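Tail component (Lactobacillus phage J-1, PDB 5LY8) probably binds cell-wall saccharides of the Lactobacillus host through this second carbohydrate-binding module of the phage's evolved distal tail protein. Local coordinates at residues A[71-82]-A[206-217]. Sequence-based numbering, arbitrary orientation.
Sequences NYWNGPSMSGTI and IDGWTAWFPGFS
Met-78 and Ala-211 form a hydrogen-bonded antiparallel pair, with Ala-211 N to Met-78 O at 2.8 Å. Asn-74 with Gly-215 and Gly-80 with Trp-209 pair likewise. Between the Asn-74/Gly-215 and Met-78/Ala-211 pairs, Phe-213 N donates to Pro-76 O at the break in both strands. Ile-82 N meets Asp-207 O from well above the carbonyl plane. Asp-207 and Gly-208 also form a classic bulge toward strand 110-118.

On the face shared with Trp-212, one of two conformers of Ser-79 puts OG within bonding distance of Thr-210 OG1, so this bond is at best partial. Thr-210 OG1 also bonds Val-35 N. Trp-212 NE1 reaches Gly-75 O only weakly; its stronger partner is Val-49 O. A water joins Trp-209 NE1 to Thr-81 O.

Phe-216 turns its edge to the face of Trp-73, planes at 55°, and its CB sits 3.7 Å above the centroid of the six-membered ring. Trp-73 CB packs on Trp-212 CH2 and Pro-214 CB. Trp-209 CG lies between the backbone N and the carbonyl carbon (chi1 64°), which brings the indole over the Gly-80 backbone. Ile-82 CG1 meets its edge.

The contact thus joins strands 73-81 and 208-216 of the mixed sheet in a concanavalin-clan β-sandwich. Gly-80 lets the indole lie flat on the backbone, and the indole N-H is satisfied by water.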
# COMPACT_ATOMS: atom_id res chain seq x y z
N ASN A 71 9.53 9.07 18.46
CA ASN A 71 8.14 8.76 18.75
C ASN A 71 7.34 8.78 17.44
O ASN A 71 6.19 9.21 17.43
CB ASN A 71 7.55 9.72 19.80
CG ASN A 71 6.15 9.31 20.23
OD1 ASN A 71 5.80 8.12 20.25
ND2 ASN A 71 5.34 10.30 20.58
N TYR A 72 7.93 8.31 16.33
CA TYR A 72 7.21 8.31 15.06
C TYR A 72 7.68 7.23 14.13
O TYR A 72 8.79 6.72 14.27
CB TYR A 72 7.26 9.69 14.36
CG TYR A 72 8.65 10.26 14.15
CD1 TYR A 72 9.43 9.87 13.06
CD2 TYR A 72 9.18 11.21 15.02
CE1 TYR A 72 10.70 10.40 12.85
CE2 TYR A 72 10.44 11.76 14.81
CZ TYR A 72 11.20 11.34 13.73
OH TYR A 72 12.45 11.89 13.48
N TRP A 73 6.82 6.92 13.17
CA TRP A 73 7.13 5.99 12.08
C TRP A 73 7.90 6.76 11.00
O TRP A 73 7.50 7.88 10.63
CB TRP A 73 5.82 5.43 11.49
CG TRP A 73 5.10 4.49 12.41
CD1 TRP A 73 4.22 4.83 13.40
CD2 TRP A 73 5.31 3.07 12.51
NE1 TRP A 73 3.84 3.69 14.11
CE2 TRP A 73 4.48 2.60 13.55
CE3 TRP A 73 6.08 2.14 11.77
CZ2 TRP A 73 4.43 1.24 13.90
CZ3 TRP A 73 6.01 0.80 12.11
CH2 TRP A 73 5.18 0.36 13.15
N ASN A 74 8.99 6.17 10.53
CA ASN A 74 9.83 6.82 9.52
C ASN A 74 10.38 5.79 8.54
O ASN A 74 10.90 4.75 8.95
CB ASN A 74 11.00 7.55 10.21
CG ASN A 74 11.88 8.35 9.28
OD1 ASN A 74 11.62 8.48 8.08
ND2 ASN A 74 12.89 9.00 9.87
N GLY A 75 10.20 6.03 7.24
CA GLY A 75 10.82 5.20 6.22
C GLY A 75 10.57 5.82 4.87
O GLY A 75 9.88 6.83 4.76
N PRO A 76 11.13 5.21 3.84
CA PRO A 76 11.03 5.78 2.49
C PRO A 76 9.67 5.62 1.86
O PRO A 76 8.95 4.66 2.14
CB PRO A 76 12.09 5.01 1.69
CG PRO A 76 12.18 3.71 2.38
CD PRO A 76 12.00 4.01 3.86
N SER A 77 9.32 6.57 1.00
CA SER A 77 8.13 6.48 0.19
C SER A 77 8.42 6.79 -1.25
O SER A 77 9.39 7.51 -1.58
CB SER A 77 7.02 7.38 0.71
OG SER A 77 7.25 8.72 0.29
N MET A 78 7.53 6.31 -2.12
CA MET A 78 7.57 6.55 -3.55
C MET A 78 6.15 6.84 -3.98
O MET A 78 5.21 6.18 -3.51
CB MET A 78 8.14 5.33 -4.27
CG MET A 78 8.38 5.57 -5.75
SD MET A 78 9.20 4.19 -6.56
CE MET A 78 10.82 4.31 -5.80
N SER A 79 5.98 7.84 -4.86
CA SER A 79 4.66 8.27 -5.30
C SER A 79 4.65 8.55 -6.78
O SER A 79 5.67 8.90 -7.35
CB SER A 79 4.25 9.56 -4.59
OG SER A 79 4.16 9.35 -3.19
N GLY A 80 3.46 8.52 -7.35
CA GLY A 80 3.28 8.88 -8.76
C GLY A 80 1.89 9.43 -8.98
O GLY A 80 1.00 9.32 -8.13
N THR A 81 1.70 10.00 -10.16
CA THR A 81 0.42 10.58 -10.57
C THR A 81 -0.36 9.63 -11.46
O THR A 81 0.23 8.82 -12.20
CB THR A 81 0.60 11.94 -11.21
OG1 THR A 81 1.31 11.78 -12.42
CG2 THR A 81 1.29 12.91 -10.29
N ILE A 82 -1.69 9.71 -11.36
CA ILE A 82 -2.57 8.84 -12.13
C ILE A 82 -3.51 9.72 -12.94
O ILE A 82 -4.33 10.42 -12.35
CB ILE A 82 -3.37 7.88 -11.20
CG1 ILE A 82 -2.40 6.97 -10.43
CG2 ILE A 82 -4.39 7.04 -12.01
CD1 ILE A 82 -3.16 6.16 -9.34
N ILE A 206 -9.66 9.34 -8.11
CA ILE A 206 -8.29 9.18 -7.66
C ILE A 206 -7.35 9.85 -8.67
O ILE A 206 -7.67 9.93 -9.87
CB ILE A 206 -7.84 7.73 -7.32
CG1 ILE A 206 -8.03 6.83 -8.50
CG2 ILE A 206 -8.53 7.19 -6.02
CD1 ILE A 206 -7.24 5.57 -8.37
N ASP A 207 -6.19 10.31 -8.19
CA ASP A 207 -5.21 10.96 -9.06
C ASP A 207 -3.76 10.65 -8.67
O ASP A 207 -2.85 11.23 -9.24
CB ASP A 207 -5.42 12.49 -9.12
CG ASP A 207 -5.13 13.19 -7.79
OD1 ASP A 207 -4.57 12.56 -6.90
OD2 ASP A 207 -5.45 14.40 -7.66
N GLY A 208 -3.54 9.75 -7.72
CA GLY A 208 -2.18 9.49 -7.29
C GLY A 208 -2.06 8.26 -6.45
O GLY A 208 -3.05 7.70 -5.97
N TRP A 209 -0.80 7.84 -6.25
CA TRP A 209 -0.50 6.71 -5.39
C TRP A 209 0.75 6.99 -4.59
O TRP A 209 1.62 7.73 -5.06
CB TRP A 209 -0.34 5.40 -6.21
CG TRP A 209 0.83 5.41 -7.15
CD1 TRP A 209 0.85 5.89 -8.43
CD2 TRP A 209 2.15 4.92 -6.89
NE1 TRP A 209 2.09 5.73 -8.98
CE2 TRP A 209 2.92 5.14 -8.06
CE3 TRP A 209 2.78 4.32 -5.78
CZ2 TRP A 209 4.26 4.76 -8.16
CZ3 TRP A 209 4.12 3.98 -5.88
CH2 TRP A 209 4.83 4.16 -7.07
N THR A 210 0.84 6.37 -3.41
CA THR A 210 2.03 6.41 -2.57
C THR A 210 2.26 5.03 -1.98
O THR A 210 1.31 4.41 -1.49
CB THR A 210 1.88 7.41 -1.40
OG1 THR A 210 1.74 8.74 -1.91
CG2 THR A 210 3.10 7.38 -0.44
N ALA A 211 3.52 4.58 -1.95
CA ALA A 211 3.95 3.38 -1.24
C ALA A 211 4.94 3.85 -0.14
O ALA A 211 5.87 4.61 -0.46
CB ALA A 211 4.62 2.41 -2.18
N TRP A 212 4.73 3.43 1.12
CA TRP A 212 5.54 3.92 2.24
C TRP A 212 5.96 2.72 3.07
O TRP A 212 5.13 1.86 3.38
CB TRP A 212 4.72 4.94 3.04
CG TRP A 212 5.37 5.53 4.26
CD1 TRP A 212 6.64 6.04 4.37
CD2 TRP A 212 4.76 5.68 5.54
NE1 TRP A 212 6.84 6.53 5.64
CE2 TRP A 212 5.70 6.32 6.39
CE3 TRP A 212 3.51 5.32 6.07
CZ2 TRP A 212 5.41 6.65 7.71
CZ3 TRP A 212 3.23 5.64 7.40
CH2 TRP A 212 4.18 6.27 8.21
N PHE A 213 7.24 2.69 3.49
CA PHE A 213 7.82 1.54 4.17
C PHE A 213 8.54 1.94 5.47
O PHE A 213 9.77 1.86 5.56
CB PHE A 213 8.79 0.83 3.24
CG PHE A 213 8.17 0.30 1.98
CD1 PHE A 213 8.04 1.11 0.85
CD2 PHE A 213 7.65 -0.98 1.94
CE1 PHE A 213 7.47 0.62 -0.32
CE2 PHE A 213 7.05 -1.46 0.77
CZ PHE A 213 6.96 -0.65 -0.34
N PRO A 214 7.80 2.34 6.50
CA PRO A 214 8.46 2.79 7.74
C PRO A 214 8.78 1.72 8.77
O PRO A 214 8.13 0.68 8.86
CB PRO A 214 7.42 3.76 8.33
CG PRO A 214 6.09 3.13 7.91
CD PRO A 214 6.35 2.62 6.51
N GLY A 215 9.77 2.06 9.59
CA GLY A 215 10.04 1.40 10.86
C GLY A 215 9.65 2.35 11.99
O GLY A 215 9.29 3.50 11.74
N PHE A 216 9.68 1.88 13.22
CA PHE A 216 9.31 2.74 14.34
C PHE A 216 10.48 2.90 15.28
O PHE A 216 10.99 1.91 15.82
CB PHE A 216 8.14 2.14 15.15
CG PHE A 216 7.63 3.11 16.19
CD1 PHE A 216 6.83 4.18 15.83
CD2 PHE A 216 8.03 3.00 17.51
CE1 PHE A 216 6.40 5.11 16.78
CE2 PHE A 216 7.59 3.93 18.46
CZ PHE A 216 6.80 4.99 18.08
N SER A 217 10.85 4.17 15.56
CA SER A 217 11.87 4.52 16.56
C SER A 217 13.16 3.73 16.31
O SER A 217 13.54 3.60 15.14
CB SER A 217 11.29 4.27 17.96
OG SER A 217 12.19 4.72 18.97
O HOH W 1 11.07 5.90 13.35
O HOH W 2 2.22 6.90 -11.65
O HOH W 3 -6.93 11.29 -12.15